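Local coordinates for protein beta-glucanase (Bacteroides thetaiotaomicron, PDB 6EUG) that probably hydrolyses glycosidic bonds in arabinogalactan as a beta-1,3-galactosidase, through the family 43 glycoside hydrolase domain that holds glucoimidazole here, at residues P112-N117 against F123-H128; L129-K132 against G137-R140. All blocks are in the same frame, centred on the assembly; numbering follows the deposited sequence.

Contact 1. Residues P112-N117 against F123-H128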
ATOM      1  N   PRO A 112      -5.047   0.510  -4.442  1.00 13.46           N
ATOM      2  CA  PRO A 112      -5.616  -0.829  -4.486  1.00 14.01           C
ATOM      3  C   PRO A 112      -4.584  -1.947  -4.585  1.00 12.74           C
ATOM      4  O   PRO A 112      -3.526  -1.767  -5.219  1.00 14.15           O
ATOM      5  CB  PRO A 112      -6.438  -0.805  -5.782  1.00 15.95           C
ATOM      6  CG  PRO A 112      -5.634   0.120  -6.675  1.00 15.63           C
ATOM      7  CD  PRO A 112      -5.179   1.209  -5.733  1.00 15.27           C
ATOM      8  N   LYS A 113      -4.917  -3.098  -4.029  1.00 12.60           N
ATOM      9  CA  LYS A 113      -4.117  -4.324  -4.154  1.00 13.44           C
ATOM     10  C   LYS A 113      -5.055  -5.513  -4.296  1.00 15.31           C
ATOM     11  O   LYS A 113      -6.108  -5.546  -3.682  1.00 15.86           O
ATOM     12  CB  LYS A 113      -3.186  -4.542  -2.948  1.00 13.64           C
ATOM     13  CG  LYS A 113      -2.300  -3.324  -2.593  1.00 13.70           C
ATOM     14  CD  LYS A 113      -1.190  -3.134  -3.623  1.00 14.70           C
ATOM     15  CE  LYS A 113      -0.406  -1.860  -3.374  1.00 14.14           C
ATOM     16  NZ  LYS A 113      -1.234  -0.612  -3.642  1.00 14.60           N
ATOM     17  N   VAL A 114      -4.637  -6.486  -5.098  1.00 14.64           N
ATOM     18  CA  VAL A 114      -5.396  -7.730  -5.312  1.00 13.11           C
ATOM     19  C   VAL A 114      -4.531  -8.945  -5.001  1.00 14.06           C
ATOM     20  O   VAL A 114      -3.373  -9.019  -5.476  1.00 15.77           O
ATOM     21  CB  VAL A 114      -5.954  -7.827  -6.777  1.00 14.54           C
ATOM     22  CG1 VAL A 114      -6.778  -9.070  -6.986  1.00 14.59           C
ATOM     23  CG2 VAL A 114      -6.812  -6.606  -7.107  1.00 16.00           C
ATOM     24  N   ILE A 115      -5.136  -9.892  -4.273  1.00 12.95           N
ATOM     25  CA  ILE A 115      -4.549 -11.198  -3.958  1.00 14.79           C
ATOM     26  C   ILE A 115      -5.509 -12.349  -4.303  1.00 18.10           C
ATOM     27  O   ILE A 115      -6.732 -12.206  -4.237  1.00 18.25           O
ATOM     28  CB  ILE A 115      -4.102 -11.284  -2.486  1.00 16.16           C
ATOM     29  CG1 ILE A 115      -5.268 -11.044  -1.511  1.00 15.50           C
ATOM     30  CG2 ILE A 115      -2.928 -10.348  -2.226  1.00 16.84           C
ATOM     31  CD1 ILE A 115      -4.910 -11.001  -0.042  1.00 17.92           C
ATOM     32  N   TYR A 116      -4.942 -13.499  -4.675  1.00 16.78           N
ATOM     33  CA  TYR A 116      -5.744 -14.672  -5.024  1.00 16.64           C
ATOM     34  C   TYR A 116      -5.806 -15.580  -3.835  1.00 18.32           C
ATOM     35  O   TYR A 116      -4.752 -15.884  -3.242  1.00 18.98           O
ATOM     36  CB  TYR A 116      -5.104 -15.432  -6.200  1.00 21.68           C
ATOM     37  CG  TYR A 116      -5.857 -16.703  -6.615  1.00 22.88           C
ATOM     38  CD1 TYR A 116      -7.113 -16.635  -7.201  1.00 23.72           C
ATOM     39  CD2 TYR A 116      -5.294 -17.973  -6.419  1.00 24.98           C
ATOM     40  CE1 TYR A 116      -7.808 -17.791  -7.566  1.00 23.86           C
ATOM     41  CE2 TYR A 116      -5.970 -19.135  -6.788  1.00 23.86           C
ATOM     42  CZ  TYR A 116      -7.228 -19.038  -7.362  1.00 23.53           C
ATOM     43  OH  TYR A 116      -7.908 -20.165  -7.722  1.00 25.23           O
ATOM     44  N   ASN A 117      -7.012 -16.022  -3.475  1.00 19.48           N
ATOM     45  CA  ASN A 117      -7.175 -16.926  -2.344  1.00 21.48           C
ATOM     46  C   ASN A 117      -7.286 -18.321  -2.895  1.00 22.99           C
ATOM     47  O   ASN A 117      -8.312 -18.665  -3.529  1.00 23.89           O
ATOM     48  CB  ASN A 117      -8.408 -16.574  -1.516  1.00 22.00           C
ATOM     49  CG  ASN A 117      -8.562 -17.481  -0.320  1.00 25.81           C
ATOM     50  OD1 ASN A 117      -8.657 -18.728  -0.443  1.00 31.35           O
ATOM     51  ND2 ASN A 117      -8.534 -16.899   0.834  1.00 17.65           N
ATOM     52  N   PHE A 123     -10.701 -13.850  -6.210  1.00 15.02           N
ATOM     53  CA  PHE A 123      -9.797 -12.691  -6.185  1.00 16.74           C
ATOM     54  C   PHE A 123     -10.322 -11.627  -5.221  1.00 15.87           C
ATOM     55  O   PHE A 123     -11.475 -11.223  -5.307  1.00 17.74           O
ATOM     56  CB  PHE A 123      -9.645 -12.103  -7.579  1.00 18.03           C
ATOM     57  CG  PHE A 123      -9.022 -13.068  -8.551  1.00 20.35           C
ATOM     58  CD1 PHE A 123      -9.817 -14.008  -9.214  1.00 24.95           C
ATOM     59  CD2 PHE A 123      -7.650 -13.068  -8.773  1.00 22.24           C
ATOM     60  CE1 PHE A 123      -9.241 -14.923 -10.099  1.00 25.67           C
ATOM     61  CE2 PHE A 123      -7.073 -13.984  -9.656  1.00 23.94           C
ATOM     62  CZ  PHE A 123      -7.872 -14.892 -10.322  1.00 26.07           C
ATOM     63  N   VAL A 124      -9.449 -11.184  -4.301  1.00 14.33           N
ATOM     64  CA  VAL A 124      -9.846 -10.278  -3.241  1.00 16.13           C
ATOM     65  C   VAL A 124      -9.045  -8.968  -3.374  1.00 17.08           C
ATOM     66  O   VAL A 124      -7.798  -8.985  -3.323  1.00 14.29           O
ATOM     67  CB  VAL A 124      -9.595 -10.919  -1.863  1.00 15.95           C
ATOM     68  CG1 VAL A 124     -10.058  -9.977  -0.753  1.00 15.82           C
ATOM     69  CG2 VAL A 124     -10.287 -12.296  -1.782  1.00 16.87           C
ATOM     70  N   MET A 125      -9.772  -7.858  -3.538  1.00 14.03           N
ATOM     71  CA  MET A 125      -9.217  -6.479  -3.598  1.00 15.23           C
ATOM     72  C   MET A 125      -9.414  -5.739  -2.272  1.00 15.47           C
ATOM     73  O   MET A 125     -10.530  -5.699  -1.734  1.00 13.98           O
ATOM     74  CB  MET A 125      -9.890  -5.675  -4.714  1.00 14.39           C
ATOM     75  CG  MET A 125      -9.237  -4.331  -5.019  1.00 15.18           C
ATOM     76  SD  MET A 125     -10.162  -3.344  -6.224  1.00 16.09           S
ATOM     77  CE  MET A 125      -9.730  -4.165  -7.770  1.00 18.34           C
ATOM     78  N   TRP A 126      -8.323  -5.165  -1.747  1.00 13.59           N
ATOM     79  CA  TRP A 126      -8.402  -4.228  -0.633  1.00 13.80           C
ATOM     80  C   TRP A 126      -7.915  -2.877  -1.141  1.00 13.10           C
ATOM     81  O   TRP A 126      -7.054  -2.808  -2.036  1.00 12.94           O
ATOM     82  CB  TRP A 126      -7.542  -4.687   0.571  1.00 13.06           C
ATOM     83  CG  TRP A 126      -8.164  -5.844   1.380  1.00 12.97           C
ATOM     84  CD1 TRP A 126      -8.067  -7.167   1.109  1.00 14.94           C
ATOM     85  CD2 TRP A 126      -8.927  -5.742   2.597  1.00 14.29           C
ATOM     86  NE1 TRP A 126      -8.724  -7.899   2.058  1.00 14.91           N
ATOM     87  CE2 TRP A 126      -9.229  -7.060   3.010  1.00 15.34           C
ATOM     88  CE3 TRP A 126      -9.359  -4.674   3.387  1.00 16.54           C
ATOM     89  CZ2 TRP A 126      -9.999  -7.337   4.147  1.00 16.50           C
ATOM     90  CZ3 TRP A 126     -10.108  -4.945   4.527  1.00 16.90           C
ATOM     91  CH2 TRP A 126     -10.416  -6.279   4.897  1.00 19.17           C
ATOM     92  N   LEU A 127      -8.471  -1.806  -0.581  1.00 11.88           N
ATOM     93  CA  LEU A 127      -8.071  -0.446  -0.965  1.00 13.66           C
ATOM     94  C   LEU A 127      -8.309   0.540   0.184  1.00 14.28           C
ATOM     95  O   LEU A 127      -9.075   0.244   1.097  1.00 13.50           O
ATOM     96  CB  LEU A 127      -8.800  -0.035  -2.247  1.00 15.38           C
ATOM     97  CG  LEU A 127     -10.324   0.005  -2.114  1.00 18.68           C
ATOM     98  CD1 LEU A 127     -10.869   1.220  -2.832  1.00 22.60           C
ATOM     99  CD2 LEU A 127     -11.011  -1.256  -2.622  1.00 20.23           C
ATOM    100  N   HIS A 128      -7.669   1.716   0.102  1.00 14.03           N
ATOM    101  CA  HIS A 128      -7.905   2.855   1.000  1.00 13.15           C
ATOM    102  C   HIS A 128      -9.128   3.613   0.516  1.00 14.97           C
ATOM    103  O   HIS A 128      -9.161   4.031  -0.613  1.00 14.35           O
ATOM    104  CB  HIS A 128      -6.641   3.739   0.972  1.00 12.69           C
ATOM    105  CG  HIS A 128      -6.737   5.044   1.723  1.00 13.55           C
ATOM    106  ND1 HIS A 128      -5.818   6.059   1.531  1.00 14.16           N
ATOM    107  CD2 HIS A 128      -7.616   5.501   2.655  1.00 13.54           C
ATOM    108  CE1 HIS A 128      -6.151   7.093   2.285  1.00 15.71           C
ATOM    109  NE2 HIS A 128      -7.231   6.779   2.983  1.00 14.74           N
TER
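Lys-113 and Ile-115 face Trp-126 and Val-124 as two hydrogen-bonded antiparallel pairs, the strands 4.7 Å apart at closest approach with their directions 154° apart. Lys-113 N reaches Trp-126 O at 2.9 Å and Trp-126 N returns to Lys-113 O at 3.0 Å; Ile-115 and Val-124 exchange an equivalent, straighter pair of bonds. CA-H groups give carbonyls already in use a second donor: Met-125 CA lies 3.2 Å from Lys-113 O, and Val-114 CA makes a similar contact with Val-124 O.

On the face of Val-114, Met-125, Tyr-116 and Phe-123, the two ring residues cross. Tyr-116 CD1 sits over one face of the Phe-123 ring, displaced toward its rim and 3.6 Å from Phe-123 CE2, with the planes inclined at 49°. The Tyr-116 ring reaches this place because CG is anti to the backbone N (chi1 178°). His-53 meets both rings beyond the hairpin, edge-to-face with Phe-123. Farther along, Val-114 CG2 lies 3.9 Å from Met-125 CE, where the bend at chi3 turns the methyl toward the valine, the two chains crossing at an angle; Phe-60 of strand 56-62 packs on both residues. Ile-115, Val-124 and Trp-126 occupy the other face, where Ile-115 CG1 approaches Val-124 CB to 4.3 Å; Lys-113 shares it but leads its chain away, Lys-113 NZ bonding to Pro-112 O at 3.0 Å. Val-219 and Leu-217 of strand 215-219 cover Ile-115 and Trp-126, while the indole NE1 bonds to Tyr-246 O.

Strands 108-117 and 122-130 thus form a hairpin within one four-stranded blade of the five-bladed beta-propeller of family 43, packed between neighbouring blades. The backbone polar groups of the two hydrogen-bonded pairs satisfy each other, so both faces can largely bury side chains, mainly apolar apart from the lysine.

Contact 2. Residues L129-K132 against G137-R140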
ATOM      1  N   LEU A 129     -10.144   3.730   1.387  1.00 14.51           N
ATOM      2  CA  LEU A 129     -11.374   4.462   1.111  1.00 14.91           C
ATOM      3  C   LEU A 129     -11.537   5.662   2.051  1.00 14.24           C
ATOM      4  O   LEU A 129     -11.346   5.530   3.257  1.00 14.76           O
ATOM      5  CB  LEU A 129     -12.599   3.541   1.289  1.00 15.84           C
ATOM      6  CG  LEU A 129     -13.992   4.171   1.053  1.00 17.50           C
ATOM      7  CD1 LEU A 129     -14.192   4.577  -0.404  1.00 19.57           C
ATOM      8  CD2 LEU A 129     -15.080   3.192   1.465  1.00 17.01           C
ATOM      9  N   GLU A 130     -11.922   6.825   1.494  1.00 14.63           N
ATOM     10  CA  GLU A 130     -12.447   7.937   2.259  1.00 15.71           C
ATOM     11  C   GLU A 130     -13.845   8.273   1.698  1.00 15.26           C
ATOM     12  O   GLU A 130     -14.043   8.405   0.473  1.00 16.25           O
ATOM     13  CB  GLU A 130     -11.533   9.169   2.191  1.00 16.50           C
ATOM     14  CG  GLU A 130     -10.077   8.950   2.623  1.00 16.33           C
ATOM     15  CD  GLU A 130      -9.838   8.770   4.113  1.00 16.52           C
ATOM     16  OE1 GLU A 130     -10.757   9.060   4.917  1.00 17.06           O
ATOM     17  OE2 GLU A 130      -8.691   8.388   4.496  1.00 14.33           O
ATOM     18  N   LEU A 131     -14.811   8.367   2.613  1.00 16.21           N
ATOM     19  CA  LEU A 131     -16.203   8.598   2.265  1.00 16.32           C
ATOM     20  C   LEU A 131     -16.402   9.978   1.620  1.00 16.11           C
ATOM     21  O   LEU A 131     -15.708  10.943   1.961  1.00 17.44           O
ATOM     22  CB  LEU A 131     -17.102   8.445   3.496  1.00 17.56           C
ATOM     23  CG  LEU A 131     -17.090   7.110   4.255  1.00 20.85           C
ATOM     24  CD1 LEU A 131     -17.925   7.182   5.536  1.00 20.68           C
ATOM     25  CD2 LEU A 131     -17.587   5.982   3.368  1.00 22.62           C
ATOM     26  N   LYS A 132     -17.306  10.027   0.648  1.00 15.23           N
ATOM     27  CA  LYS A 132     -17.660  11.260  -0.061  1.00 15.54           C
ATOM     28  C   LYS A 132     -17.920  12.387   0.902  1.00 16.20           C
ATOM     29  O   LYS A 132     -18.667  12.232   1.872  1.00 18.48           O
ATOM     30  CB  LYS A 132     -18.925  11.018  -0.928  1.00 16.41           C
ATOM     31  CG  LYS A 132     -19.483  12.266  -1.621  1.00 17.61           C
ATOM     32  CD  LYS A 132     -20.745  12.013  -2.440  1.00 20.20           C
ATOM     33  CE  LYS A 132     -21.204  13.305  -3.142  1.00 22.07           C
ATOM     34  NZ  LYS A 132     -22.546  13.155  -3.761  1.00 25.22           N
ATOM     35  N   GLY A 137     -10.736  12.281   6.679  1.00 18.32           N
ATOM     36  CA  GLY A 137     -11.172  11.936   8.030  1.00 17.50           C
ATOM     37  C   GLY A 137     -11.451  10.464   8.325  1.00 17.15           C
ATOM     38  O   GLY A 137     -10.912   9.931   9.278  1.00 17.46           O
ATOM     39  N   PRO A 138     -12.324   9.806   7.530  1.00 16.52           N
ATOM     40  CA  PRO A 138     -12.726   8.437   7.884  1.00 14.96           C
ATOM     41  C   PRO A 138     -11.619   7.371   8.026  1.00 13.70           C
ATOM     42  O   PRO A 138     -11.762   6.459   8.834  1.00 15.38           O
ATOM     43  CB  PRO A 138     -13.749   8.075   6.787  1.00 15.15           C
ATOM     44  CG  PRO A 138     -14.321   9.403   6.390  1.00 16.26           C
ATOM     45  CD  PRO A 138     -13.175  10.376   6.473  1.00 18.87           C
ATOM     46  N   ALA A 139     -10.567   7.445   7.193  1.00 14.14           N
ATOM     47  CA  ALA A 139      -9.406   6.569   7.262  1.00 14.27           C
ATOM     48  C   ALA A 139      -9.781   5.099   7.292  1.00 15.30           C
ATOM     49  O   ALA A 139      -9.450   4.384   8.253  1.00 14.13           O
ATOM     50  CB  ALA A 139      -8.514   6.955   8.459  1.00 16.98           C
ATOM     51  N   ARG A 140     -10.482   4.656   6.235  1.00 14.74           N
ATOM     52  CA  ARG A 140     -10.971   3.280   6.143  1.00 14.76           C
ATOM     53  C   ARG A 140     -10.210   2.390   5.131  1.00 13.83           C
ATOM     54  O   ARG A 140      -9.554   2.882   4.173  1.00 13.88           O
ATOM     55  CB  ARG A 140     -12.443   3.272   5.738  1.00 14.78           C
ATOM     56  CG  ARG A 140     -13.425   3.904   6.730  1.00 16.05           C
ATOM     57  CD  ARG A 140     -14.872   3.693   6.288  1.00 16.44           C
ATOM     58  NE  ARG A 140     -15.817   4.170   7.301  1.00 21.23           N
ATOM     59  CZ  ARG A 140     -17.113   3.892   7.328  1.00 21.84           C
ATOM     60  NH1 ARG A 140     -17.666   3.087   6.431  1.00 22.99           N
ATOM     61  NH2 ARG A 140     -17.873   4.422   8.276  1.00 26.39           N
TER
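Glu-130 turns its CG anti to the carbonyl carbon (chi1 -56°) and bends again at chi2 (-73°), a doubled-back course that carries the carboxylate to the 137-140 backbone. There OE1 accepts the N-H of Ala-139 at 2.8 Å in a nearly straight bond, met on the syn side and 31° out of the carboxylate plane. Pro-138 presses against the same oxygen, its CD 3.2 Å from Glu-130 OE1. The second oxygen, OE2, accepts a hydrogen bond with His-128 NE2 and has a long, weak ion pair with Arg-213.

Beside this grip, Leu-129 and Arg-140 form one antiparallel hydrogen-bonded pair: Leu-129 N meets Arg-140 O at 3.0 Å, and Arg-140 N meets Leu-129 O at 3.2 Å. The arginine chain runs extended from CG to NE and sets one face of its guanidinium against Leu-131, whose CD1 stands over the centre of that face, 3.8 Å from Arg-140 CZ. NH1 is hydrogen-bonded to Ser-158 OG, which helps set the position of this flat group. Leu-131 CB also rests 4.1 Å from Pro-138 CG, and Leu-131 N, buried beside that ring, has no polar partner in the model.

The loop between strands 122-130 and 140-146 is therefore closed by one strand bridge and by a side chain hydrogen-bonded to its backbone. The Glu-130 side chain lies about 7 Å from the bound glucoimidazole and touches Tyr-136, a residue of its pocket; the bond to Ala-139 N, together with the one to His-128, probably fixes the carboxylate and the loop at the rim of the sugar site.

Overall arrangement
Contact 1 and contact 2 follow one another along the chain and share strand 122-130, the second strand of one propeller blade: contact 1 pairs it with 108-117, while contact 2 joins its far end to the start of strand 140-146. Their centres are 18 Å apart, yet they touch where the His-128 ring packs on the backbone carbonyl of Arg-140, and the bond between His-128 and Glu-130 links them. Contact 1 is buried between blades and combines regular strand pairing with apolar packing on both faces. Contact 2, nearer the surface and the ligand, has a single bridge and adds a carboxylate hydrogen-bonded to backbone, and a leucine set against a proline ring and a guanidinium.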